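Local coordinates for protein short Chain Dehydrogenase yciK (Salmonella enterica subsp. enterica serovar Typhimurium, PDB 3IAH) that binds NADP and probably catalyses NADP-dependent oxidation or reduction as a short-chain dehydrogenase, perhaps acting as an oxoacyl-(acyl carrier protein) reductase, at residues G22-I27 and E49-R54; I43-N48 and F70-L75; G107-M112 and A163-Y168. All blocks are in the same frame, centred on the assembly; numbering follows the deposited sequence. Where two conformers were deposited one is given.

Contact 1: G22-I27 and E49-R54; sequences GASDGI and EEKLRR. With NAP (NADP nicotinamide-adenine-dinucleotide phosphate), chain C.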
# COMPACT_ATOMS: atom_id res chain seq x y z
N GLY A 22 17.60 -6.46 -6.79
CA GLY A 22 18.45 -5.70 -5.86
C GLY A 22 19.62 -6.59 -5.45
O GLY A 22 20.04 -6.60 -4.31
N ALA A 23 20.15 -7.34 -6.42
CA ALA A 23 21.25 -8.28 -6.18
C ALA A 23 22.64 -7.66 -6.17
O ALA A 23 23.61 -8.37 -5.95
CB ALA A 23 21.20 -9.39 -7.24
N SER A 24 22.73 -6.35 -6.40
CA SER A 24 24.02 -5.64 -6.44
C SER A 24 24.57 -5.14 -5.11
O SER A 24 25.71 -4.68 -5.04
CB SER A 24 23.93 -4.47 -7.42
OG SER A 24 22.78 -3.69 -7.16
N ASP A 25 23.78 -5.21 -4.04
CA ASP A 25 24.27 -4.74 -2.77
C ASP A 25 23.40 -5.26 -1.64
O ASP A 25 22.34 -5.84 -1.89
CB ASP A 25 24.23 -3.20 -2.77
CG ASP A 25 25.22 -2.57 -1.80
OD1 ASP A 25 25.86 -3.27 -0.98
OD2 ASP A 25 25.36 -1.33 -1.89
N GLY A 26 23.86 -5.04 -0.42
CA GLY A 26 23.13 -5.41 0.78
C GLY A 26 22.56 -6.81 0.83
O GLY A 26 23.24 -7.78 0.50
N ILE A 27 21.32 -6.90 1.28
CA ILE A 27 20.64 -8.19 1.43
C ILE A 27 20.52 -8.99 0.12
O ILE A 27 20.77 -10.21 0.11
CB ILE A 27 19.26 -8.02 2.11
CG1 ILE A 27 19.44 -7.50 3.54
CG2 ILE A 27 18.49 -9.36 2.13
CD1 ILE A 27 18.14 -7.06 4.23
N GLU A 49 24.98 -2.04 -13.87
CA GLU A 49 25.69 -3.08 -14.59
C GLU A 49 27.03 -3.48 -13.98
O GLU A 49 27.33 -4.66 -13.85
CB GLU A 49 25.84 -2.65 -16.05
CG GLU A 49 26.63 -3.59 -16.90
CD GLU A 49 26.55 -3.24 -18.37
OE1 GLU A 49 25.71 -2.40 -18.76
OE2 GLU A 49 27.33 -3.82 -19.15
N GLU A 50 27.84 -2.49 -13.60
CA GLU A 50 29.15 -2.77 -13.01
C GLU A 50 29.01 -3.47 -11.67
O GLU A 50 29.74 -4.43 -11.42
CB GLU A 50 30.02 -1.51 -12.88
CG GLU A 50 30.29 -0.82 -14.21
CD GLU A 50 30.93 -1.72 -15.25
OE1 GLU A 50 30.65 -1.51 -16.45
OE2 GLU A 50 31.69 -2.66 -14.89
N LYS A 51 28.09 -3.01 -10.82
CA LYS A 51 27.89 -3.68 -9.53
C LYS A 51 27.44 -5.13 -9.74
O LYS A 51 27.95 -6.03 -9.07
CB LYS A 51 26.86 -2.99 -8.64
CG LYS A 51 27.28 -1.72 -7.94
CD LYS A 51 26.12 -1.35 -7.01
CE LYS A 51 26.38 -0.22 -6.07
NZ LYS A 51 25.17 -0.11 -5.19
N LEU A 52 26.49 -5.33 -10.65
CA LEU A 52 25.99 -6.67 -10.97
C LEU A 52 27.09 -7.60 -11.48
O LEU A 52 27.15 -8.77 -11.06
CB LEU A 52 24.86 -6.61 -12.01
CG LEU A 52 23.51 -6.08 -11.56
CD1 LEU A 52 22.61 -5.85 -12.75
CD2 LEU A 52 22.85 -7.06 -10.57
N ARG A 53 27.94 -7.08 -12.36
CA ARG A 53 29.04 -7.85 -12.91
C ARG A 53 29.97 -8.30 -11.80
O ARG A 53 30.40 -9.45 -11.79
CB ARG A 53 29.84 -7.04 -13.94
CG ARG A 53 30.85 -7.85 -14.76
CD ARG A 53 31.76 -6.93 -15.58
NE ARG A 53 30.99 -5.88 -16.24
CZ ARG A 53 30.35 -5.99 -17.41
NH1 ARG A 53 30.38 -7.12 -18.11
NH2 ARG A 53 29.68 -4.94 -17.88
N ARG A 54 30.28 -7.42 -10.85
CA ARG A 54 31.16 -7.79 -9.74
C ARG A 54 30.57 -8.92 -8.91
O ARG A 54 31.29 -9.85 -8.57
CB ARG A 54 31.54 -6.62 -8.82
CG ARG A 54 32.38 -5.53 -9.46
CD ARG A 54 33.13 -4.71 -8.38
NE ARG A 54 32.23 -4.28 -7.31
CZ ARG A 54 31.54 -3.14 -7.29
NH1 ARG A 54 30.75 -2.87 -6.25
NH2 ARG A 54 31.62 -2.27 -8.29
PA NAP C . 20.28 -1.67 -0.04
O1A NAP C . 21.60 -2.01 0.48
O2A NAP C . 20.08 -0.25 -0.37
O5B NAP C . 19.94 -2.43 -1.38
C5B NAP C . 18.82 -2.07 -2.15
C4B NAP C . 18.93 -2.84 -3.46
O4B NAP C . 17.78 -2.46 -4.19
C3B NAP C . 20.16 -2.47 -4.27
O3B NAP C . 20.68 -3.54 -5.02
C2B NAP C . 19.59 -1.42 -5.18
O2B NAP C . 20.36 -1.18 -6.34
C1B NAP C . 18.19 -2.00 -5.43
N9A NAP C . 17.45 -0.89 -6.01
C8A NAP C . 17.12 0.32 -5.45
N7A NAP C . 16.48 1.04 -6.39
C5A NAP C . 16.42 0.32 -7.53
C6A NAP C . 15.89 0.57 -8.79
N6A NAP C . 15.31 1.74 -9.04
N1A NAP C . 15.98 -0.41 -9.77
C2A NAP C . 16.60 -1.62 -9.51
N3A NAP C . 17.12 -1.87 -8.26
C4A NAP C . 17.03 -0.90 -7.30
O3 NAP C . 19.10 -2.08 0.94
PN NAP C . 18.83 -3.36 1.80
O1N NAP C . 19.69 -4.47 1.29
O2N NAP C . 18.79 -2.97 3.22
O5D NAP C . 17.31 -3.61 1.38
C5D NAP C . 16.88 -4.80 0.78
C4D NAP C . 15.40 -4.92 1.07
O4D NAP C . 15.26 -5.11 2.45
C3D NAP C . 14.55 -3.70 0.71
O3D NAP C . 13.32 -4.13 0.11
C2D NAP C . 14.29 -3.05 2.06
O2D NAP C . 13.10 -2.32 2.09
C1D NAP C . 14.23 -4.24 2.95
N1N NAP C . 14.48 -4.05 4.39
C2N NAP C . 15.76 -3.76 4.81
C3N NAP C . 16.00 -3.57 6.17
C7N NAP C . 17.40 -3.27 6.67
O7N NAP C . 17.49 -3.07 8.03
N7N NAP C . 18.45 -3.22 5.84
C4N NAP C . 14.93 -3.68 7.07
C5N NAP C . 13.63 -3.98 6.62
C6N NAP C . 13.44 -4.15 5.27
P2B NAP C . 21.79 -0.37 -6.36
O1X NAP C . 22.03 0.11 -7.74
O2X NAP C . 21.75 0.82 -5.45
O3X NAP C . 22.94 -1.27 -6.00
O HOH W 1 28.43 -5.30 -5.75

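Contact 2: I43-N48 and F70-L75; sequences ILLGRN and FTLDLL. With NAP (NADP nicotinamide-adenine-dinucleotide phosphate), chain C.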
# COMPACT_ATOMS: atom_id res chain seq x y z
N ILE A 43 19.92 -15.82 -11.00
CA ILE A 43 19.74 -14.78 -12.01
C ILE A 43 19.74 -13.49 -11.19
O ILE A 43 18.89 -13.31 -10.31
CB ILE A 43 18.45 -14.96 -12.81
CG1 ILE A 43 18.51 -16.29 -13.58
CG2 ILE A 43 18.28 -13.79 -13.77
CD1 ILE A 43 17.23 -16.64 -14.32
N LEU A 44 20.66 -12.59 -11.51
CA LEU A 44 20.81 -11.33 -10.80
C LEU A 44 20.17 -10.15 -11.51
O LEU A 44 20.46 -9.90 -12.68
CB LEU A 44 22.30 -11.02 -10.67
CG LEU A 44 23.19 -12.11 -10.09
CD1 LEU A 44 24.65 -11.67 -10.13
CD2 LEU A 44 22.75 -12.43 -8.67
N LEU A 45 19.30 -9.42 -10.81
CA LEU A 45 18.67 -8.23 -11.37
C LEU A 45 19.07 -7.02 -10.54
O LEU A 45 19.15 -7.10 -9.31
CB LEU A 45 17.14 -8.31 -11.47
CG LEU A 45 16.57 -8.73 -12.81
CD1 LEU A 45 16.93 -10.18 -13.19
CD2 LEU A 45 15.06 -8.48 -12.79
N GLY A 46 19.34 -5.92 -11.24
CA GLY A 46 19.73 -4.67 -10.63
C GLY A 46 19.72 -3.58 -11.69
O GLY A 46 19.36 -3.82 -12.84
N ARG A 47 20.10 -2.38 -11.30
CA ARG A 47 20.14 -1.25 -12.24
C ARG A 47 21.56 -0.89 -12.64
O ARG A 47 21.77 -0.31 -13.70
CB ARG A 47 19.44 -0.03 -11.65
CG ARG A 47 19.99 0.39 -10.31
CD ARG A 47 19.36 1.64 -9.75
NE ARG A 47 19.86 1.85 -8.40
CZ ARG A 47 19.43 2.79 -7.56
NH1 ARG A 47 19.96 2.88 -6.35
NH2 ARG A 47 18.48 3.65 -7.92
N ASN A 48 22.53 -1.25 -11.80
CA ASN A 48 23.93 -0.92 -12.03
C ASN A 48 24.69 -2.12 -12.58
O ASN A 48 24.99 -3.08 -11.86
CB ASN A 48 24.54 -0.41 -10.72
CG ASN A 48 25.96 0.10 -10.89
OD1 ASN A 48 26.70 -0.32 -11.79
ND2 ASN A 48 26.35 0.99 -10.00
N PHE A 70 20.76 -9.26 -15.38
CA PHE A 70 19.96 -8.44 -16.27
C PHE A 70 19.76 -7.08 -15.62
O PHE A 70 19.52 -6.98 -14.41
CB PHE A 70 18.61 -9.11 -16.58
CG PHE A 70 18.73 -10.41 -17.31
CD1 PHE A 70 18.70 -10.45 -18.71
CD2 PHE A 70 18.89 -11.60 -16.61
CE1 PHE A 70 18.82 -11.66 -19.39
CE2 PHE A 70 19.02 -12.81 -17.28
CZ PHE A 70 18.98 -12.84 -18.68
N THR A 71 19.88 -6.02 -16.41
CA THR A 71 19.67 -4.69 -15.87
C THR A 71 18.21 -4.30 -16.11
O THR A 71 17.67 -4.51 -17.21
CB THR A 71 20.60 -3.63 -16.48
OG1 THR A 71 20.37 -3.55 -17.88
CG2 THR A 71 22.05 -3.99 -16.21
N LEU A 72 17.59 -3.74 -15.08
CA LEU A 72 16.21 -3.29 -15.11
C LEU A 72 16.07 -2.24 -14.01
O LEU A 72 16.16 -2.56 -12.83
CB LEU A 72 15.24 -4.44 -14.83
CG LEU A 72 13.74 -4.10 -14.88
CD1 LEU A 72 13.35 -3.64 -16.28
CD2 LEU A 72 12.87 -5.29 -14.44
N ASP A 73 15.85 -0.99 -14.40
CA ASP A 73 15.68 0.06 -13.42
C ASP A 73 14.20 0.13 -13.10
O ASP A 73 13.39 0.49 -13.96
CB ASP A 73 16.23 1.37 -13.95
CG ASP A 73 16.20 2.49 -12.91
OD1 ASP A 73 17.06 3.39 -13.01
OD2 ASP A 73 15.36 2.47 -11.99
N LEU A 74 13.85 -0.23 -11.87
CA LEU A 74 12.45 -0.26 -11.42
C LEU A 74 11.78 1.11 -11.32
O LEU A 74 10.56 1.20 -11.32
CB LEU A 74 12.35 -0.99 -10.08
CG LEU A 74 12.78 -2.47 -10.08
CD1 LEU A 74 13.04 -2.99 -8.68
CD2 LEU A 74 11.76 -3.33 -10.79
N LEU A 75 12.58 2.17 -11.24
CA LEU A 75 12.05 3.51 -11.12
C LEU A 75 11.63 4.05 -12.49
O LEU A 75 10.73 4.86 -12.59
CB LEU A 75 13.11 4.42 -10.49
CG LEU A 75 12.75 5.86 -10.18
CD1 LEU A 75 11.54 5.94 -9.26
CD2 LEU A 75 13.97 6.60 -9.56
PA NAP C . 20.28 -1.67 -0.04
O1A NAP C . 21.60 -2.01 0.48
O2A NAP C . 20.08 -0.25 -0.37
O5B NAP C . 19.94 -2.43 -1.38
C5B NAP C . 18.82 -2.07 -2.15
C4B NAP C . 18.93 -2.84 -3.46
O4B NAP C . 17.78 -2.46 -4.19
C3B NAP C . 20.16 -2.47 -4.27
O3B NAP C . 20.68 -3.54 -5.02
C2B NAP C . 19.59 -1.42 -5.18
O2B NAP C . 20.36 -1.18 -6.34
C1B NAP C . 18.19 -2.00 -5.43
N9A NAP C . 17.45 -0.89 -6.01
C8A NAP C . 17.12 0.32 -5.45
N7A NAP C . 16.48 1.04 -6.39
C5A NAP C . 16.42 0.32 -7.53
C6A NAP C . 15.89 0.57 -8.79
N6A NAP C . 15.31 1.74 -9.04
N1A NAP C . 15.98 -0.41 -9.77
C2A NAP C . 16.60 -1.62 -9.51
N3A NAP C . 17.12 -1.87 -8.26
C4A NAP C . 17.03 -0.90 -7.30
O3 NAP C . 19.10 -2.08 0.94
PN NAP C . 18.83 -3.36 1.80
O1N NAP C . 19.69 -4.47 1.29
O2N NAP C . 18.79 -2.97 3.22
O5D NAP C . 17.31 -3.61 1.38
C5D NAP C . 16.88 -4.80 0.78
C4D NAP C . 15.40 -4.92 1.07
O4D NAP C . 15.26 -5.11 2.45
C3D NAP C . 14.55 -3.70 0.71
O3D NAP C . 13.32 -4.13 0.11
C2D NAP C . 14.29 -3.05 2.06
O2D NAP C . 13.10 -2.32 2.09
C1D NAP C . 14.23 -4.24 2.95
N1N NAP C . 14.48 -4.05 4.39
C2N NAP C . 15.76 -3.76 4.81
C3N NAP C . 16.00 -3.57 6.17
C7N NAP C . 17.40 -3.27 6.67
O7N NAP C . 17.49 -3.07 8.03
N7N NAP C . 18.45 -3.22 5.84
C4N NAP C . 14.93 -3.68 7.07
C5N NAP C . 13.63 -3.98 6.62
C6N NAP C . 13.44 -4.15 5.27
P2B NAP C . 21.79 -0.37 -6.36
O1X NAP C . 22.03 0.11 -7.74
O2X NAP C . 21.75 0.82 -5.45
O3X NAP C . 22.94 -1.27 -6.00
O HOH W 2 17.68 4.43 -10.48

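Contact 3: G107-M112 and A163-Y168; sequences GEIGPM and ANWGAY. With NAP (NADP nicotinamide-adenine-dinucleotide phosphate), chain C; ACT (acetate ion), chain D; ACT (acetate ion), chain E.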
# COMPACT_ATOMS: atom_id res chain seq x y z
N GLY A 107 13.42 6.43 0.21
CA GLY A 107 12.89 7.78 0.09
C GLY A 107 13.61 8.55 1.20
O GLY A 107 14.75 8.22 1.53
N GLU A 108 12.95 9.55 1.77
CA GLU A 108 13.55 10.37 2.84
C GLU A 108 12.74 10.31 4.12
O GLU A 108 11.51 10.36 4.09
CB GLU A 108 13.68 11.82 2.38
CG GLU A 108 14.68 12.03 1.22
CD GLU A 108 16.15 11.79 1.61
OE1 GLU A 108 16.48 11.84 2.82
OE2 GLU A 108 16.98 11.57 0.70
N ILE A 109 13.43 10.17 5.25
CA ILE A 109 12.79 10.10 6.57
C ILE A 109 12.36 11.52 6.92
O ILE A 109 13.15 12.44 6.90
CB ILE A 109 13.75 9.54 7.65
CG1 ILE A 109 14.22 8.12 7.28
CG2 ILE A 109 13.09 9.54 9.03
CD1 ILE A 109 13.10 7.11 7.13
N GLY A 110 11.08 11.68 7.23
CA GLY A 110 10.54 12.98 7.57
C GLY A 110 9.04 12.97 7.66
O GLY A 110 8.38 12.02 7.19
N PRO A 111 8.46 14.02 8.24
CA PRO A 111 7.02 14.07 8.40
C PRO A 111 6.24 14.19 7.10
O PRO A 111 6.74 14.71 6.09
CB PRO A 111 6.78 15.33 9.27
CG PRO A 111 8.05 15.78 9.70
CD PRO A 111 9.12 15.20 8.83
N MSE A 112 5.00 13.74 7.17
CA MSE A 112 4.08 13.78 6.04
C MSE A 112 3.90 15.19 5.51
O MSE A 112 3.82 15.40 4.29
CB MSE A 112 2.72 13.22 6.46
CG MSE A 112 2.78 11.76 6.79
SE MSE A 112 3.01 10.68 5.17
CE MSE A 112 1.22 10.79 4.39
N ALA A 163 5.66 7.21 12.73
CA ALA A 163 5.97 8.59 12.33
C ALA A 163 7.25 8.68 11.54
O ALA A 163 8.20 7.96 11.82
CB ALA A 163 6.07 9.47 13.56
N ASN A 164 7.25 9.55 10.53
CA ASN A 164 8.40 9.83 9.66
C ASN A 164 8.77 8.80 8.59
O ASN A 164 9.67 9.05 7.78
CB ASN A 164 9.63 10.27 10.50
CG ASN A 164 9.42 11.62 11.18
OD1 ASN A 164 8.56 12.40 10.78
ND2 ASN A 164 10.22 11.90 12.20
N TRP A 165 8.04 7.68 8.54
CA TRP A 165 8.32 6.63 7.59
C TRP A 165 7.56 6.76 6.26
O TRP A 165 7.76 5.95 5.36
CB TRP A 165 8.10 5.26 8.21
CG TRP A 165 9.12 4.84 9.23
CD1 TRP A 165 9.05 4.99 10.58
CD2 TRP A 165 10.34 4.14 8.97
NE1 TRP A 165 10.16 4.45 11.18
CE2 TRP A 165 10.97 3.91 10.21
CE3 TRP A 165 10.98 3.69 7.80
CZ2 TRP A 165 12.19 3.26 10.31
CZ3 TRP A 165 12.18 3.04 7.91
CH2 TRP A 165 12.78 2.84 9.15
N GLY A 166 6.70 7.77 6.18
CA GLY A 166 5.91 8.14 5.02
C GLY A 166 5.67 7.17 3.89
O GLY A 166 4.98 6.19 4.06
N ALA A 167 6.23 7.48 2.71
CA ALA A 167 6.06 6.66 1.50
C ALA A 167 6.51 5.22 1.68
O ALA A 167 5.84 4.28 1.24
CB ALA A 167 6.80 7.30 0.33
N TYR A 168 7.63 5.05 2.37
CA TYR A 168 8.18 3.72 2.58
C TYR A 168 7.25 2.82 3.37
O TYR A 168 6.98 1.68 2.93
CB TYR A 168 9.51 3.84 3.28
CG TYR A 168 10.23 2.53 3.55
CD1 TYR A 168 10.97 1.91 2.56
CD2 TYR A 168 10.24 1.96 4.82
CE1 TYR A 168 11.68 0.73 2.81
CE2 TYR A 168 10.92 0.79 5.08
CZ TYR A 168 11.65 0.19 4.07
OH TYR A 168 12.36 -0.96 4.33
PA NAP C . 20.28 -1.67 -0.04
O1A NAP C . 21.60 -2.01 0.48
O2A NAP C . 20.08 -0.25 -0.37
O5B NAP C . 19.94 -2.43 -1.38
C5B NAP C . 18.82 -2.07 -2.15
C4B NAP C . 18.93 -2.84 -3.46
O4B NAP C . 17.78 -2.46 -4.19
C3B NAP C . 20.16 -2.47 -4.27
O3B NAP C . 20.68 -3.54 -5.02
C2B NAP C . 19.59 -1.42 -5.18
O2B NAP C . 20.36 -1.18 -6.34
C1B NAP C . 18.19 -2.00 -5.43
N9A NAP C . 17.45 -0.89 -6.01
C8A NAP C . 17.12 0.32 -5.45
N7A NAP C . 16.48 1.04 -6.39
C5A NAP C . 16.42 0.32 -7.53
C6A NAP C . 15.89 0.57 -8.79
N6A NAP C . 15.31 1.74 -9.04
N1A NAP C . 15.98 -0.41 -9.77
C2A NAP C . 16.60 -1.62 -9.51
N3A NAP C . 17.12 -1.87 -8.26
C4A NAP C . 17.03 -0.90 -7.30
O3 NAP C . 19.10 -2.08 0.94
PN NAP C . 18.83 -3.36 1.80
O1N NAP C . 19.69 -4.47 1.29
O2N NAP C . 18.79 -2.97 3.22
O5D NAP C . 17.31 -3.61 1.38
C5D NAP C . 16.88 -4.80 0.78
C4D NAP C . 15.40 -4.92 1.07
O4D NAP C . 15.26 -5.11 2.45
C3D NAP C . 14.55 -3.70 0.71
O3D NAP C . 13.32 -4.13 0.11
C2D NAP C . 14.29 -3.05 2.06
O2D NAP C . 13.10 -2.32 2.09
C1D NAP C . 14.23 -4.24 2.95
N1N NAP C . 14.48 -4.05 4.39
C2N NAP C . 15.76 -3.76 4.81
C3N NAP C . 16.00 -3.57 6.17
C7N NAP C . 17.40 -3.27 6.67
O7N NAP C . 17.49 -3.07 8.03
N7N NAP C . 18.45 -3.22 5.84
C4N NAP C . 14.93 -3.68 7.07
C5N NAP C . 13.63 -3.98 6.62
C6N NAP C . 13.44 -4.15 5.27
P2B NAP C . 21.79 -0.37 -6.36
O1X NAP C . 22.03 0.11 -7.74
O2X NAP C . 21.75 0.82 -5.45
O3X NAP C . 22.94 -1.27 -6.00
C ACT D . 13.83 -0.62 7.55
O ACT D . 13.87 -0.84 8.78
OXT ACT D . 12.82 -1.05 6.95
CH3 ACT D . 14.92 0.12 6.86
C ACT E . 11.38 4.52 14.75
O ACT E . 11.77 3.37 15.01
OXT ACT E . 10.37 4.61 14.02
CH3 ACT E . 12.06 5.74 15.29
O HOH W 3 9.66 8.90 5.09
O HOH W 4 6.19 10.41 7.28

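Contact 1: G22-I27 and E49-R54
In the glycine-rich turn that ends the first strand of the Rossmann fold, Ser24 leans on Lys51 in the first turns of helix 49-63, their CB atoms 3.5 Å apart. From this point both side chains reach the 2'-phosphate of NADP. The Ser24 hydroxyl is turned between its own backbone N and carbonyl carbon (chi1 50°), where OG donates to the phosphate oxygen O3X at 2.7 Å and accepts from the ribose hydroxyl O3B at 3.0 Å. Lys51 runs extended beyond CG, passes alongside Ser24 CB and ends with NZ 2.6 Å from the same O3X, which is thus gripped by a hydroxyl and an ammonium. The lysine is shared: Asp25 OD2 lies 3.5 Å from Lys51 NZ in a long salt bridge, an arrangement likely to temper the positive charge beside the phosphate. The other oxygen, Asp25 OD1, takes the amide N of Gly26 at 2.7 Å from above the carboxylate plane, and it also pairs with Arg29. Behind the polar cluster, Ala23 CB faces Leu52 CD2 at 4.4 Å, and a water joins Ser24 O to Lys51 O, the latter weakly. At the start of helix 26-37, Ile27 N binds the pyrophosphate oxygen O1N at 2.9 Å (158°). Gly22 and Gly26 both have positive phi, and there the backbone comes right up to the cofactor, Gly22 O near O3B and Gly26 CA near O1N. The turn carries the TGxxxGxG motif, the cofactor-binding signature of classical short-chain dehydrogenases.

Contact 2: I43-N48 and F70-L75
Leu44 and Gly46 pair with Phe70 and Leu72 through backbone hydrogen bonds that join two parallel strands. Phe70 N donates to Leu44 O at 2.8 Å, almost in line with the carbonyl, and Leu72 N to Gly46 O at 2.9 Å. Between them the bond from Gly46 N to Phe70 O is weak. Leu45 lies opposite Phe70 in register and Gly46 opposite Thr71; the CA hydrogens of Leu45 and Thr71 also point at the carbonyl oxygens of Phe70 and Gly46.

The apolar contacts gather on the face carrying Leu45 and Phe70. Ile43 CG2 meets the edge of the Phe70 ring, 3.6 Å from CD2, while Leu45 sets CD1 against Phe70 CB and CD2 against Leu72 CD2. Helix 79-92 covers this side with Ile89 and Val85. On the other side helix 49-63 presses Leu52 against Leu44 and Thr71, completing the beta-alpha-beta unit of strand 41-46, helix 49-63 and strand 68-71 in the Rossmann fold.

Past the strand ends the contact becomes polar and holds the adenosine end of NADP. Arg47 CG sits between its backbone N and carbonyl carbon (chi1 55°), and the chain then extends along the adenine. Its guanidinium makes two nearly straight bonds to the 2'-phosphate, NE to O1X at 2.9 Å (171°) and NH1 to O2X at 2.9 Å (169°), and lays one face over the adenine, CZ 3.6 Å from N7A, consistent with a preference for NADP over NAD. Asp73 OD2 accepts from adenine N6A at 3.0 Å and closes an Asx turn with Leu75 N. Leu74 N donates to N1A at 3.0 Å. A water links Arg47 NH2 to Asp73 OD1.

Contact 3: G107-M112 and A163-Y168
Gly110 and Asn164 are joined by a backbone hydrogen bond, Gly110 N to Asn164 O at 3.0 Å, with the donor on a lone pair in the carbonyl plane. In return the CA hydrogen of Asn164 points at Gly110 O, the carbon and oxygen 3.3 Å apart. Two waters extend the link: one donates to both Glu108 O and Asn164 O, so that Asn164 O is held by an amide and a water; the other donates to Gly110 O and accepts from Gly166 N at the start of helix 166-186.

The van der Waals contacts surround this core. Asn164 crosses Ile109 at about a right angle, CB against CG2. Its amide oxygen lies alongside Pro111, OD1 3.0 Å from Pro111 N, a close approach without a hydrogen bond, since the proline N carries no hydrogen. Ile109 bends at chi2 (-59°), carrying CD1 over one face of the Trp165 indole near its rim, 4.1 Å from CE3. Met112, present as selenomethionine, rests its SE 3.9 Å from Gly166 CA.

Two side chains of segment 163-168 bind small ligands. Trp165 NE1 donates to OXT of one acetate at 2.9 Å (168°). Tyr168 OH accepts from the nicotinamide ribose hydroxyl O2D at 2.7 Å and donates to OXT of the second acetate at 2.7 Å, both partners lying at the ring edge. Tyr168 fits the family's YxxxK signature, whose tyrosine usually serves as catalytic acid or base.

Trp120 of helix 117-142 touches Met112 and Ala167, and Gln115 binds Gly110 O just before that helix. Gln136 and Glu185 of the second subunit bond to the Met112 backbone, and Asp184 and Glu185 of that subunit to Ala163 N and Asn164 N; the two loops thus form part of the dimer interface, against helix 117-142 and at the start of helix 166-186.

From the N terminus, the glycine-rich turn 22-27 follows the first strand and opens contact 1. Strand 41-46 opens contact 2 before helix 49-63 returns to the turn and closes contact 1; segment 70-75 then closes contact 2. The two loops therefore cross, and they touch in space, with Leu52 packed on strand 41-46 and Ala23 N probably bonded to Leu45 O. Together they tie the first three strands and their helices around the adenosine and pyrophosphate of NADP. Contact 3 follows in series, its centre about 25 Å from that of contact 2, joining the loop after strand 98-101 to helix 166-186 and meeting the same cofactor at its nicotinamide end.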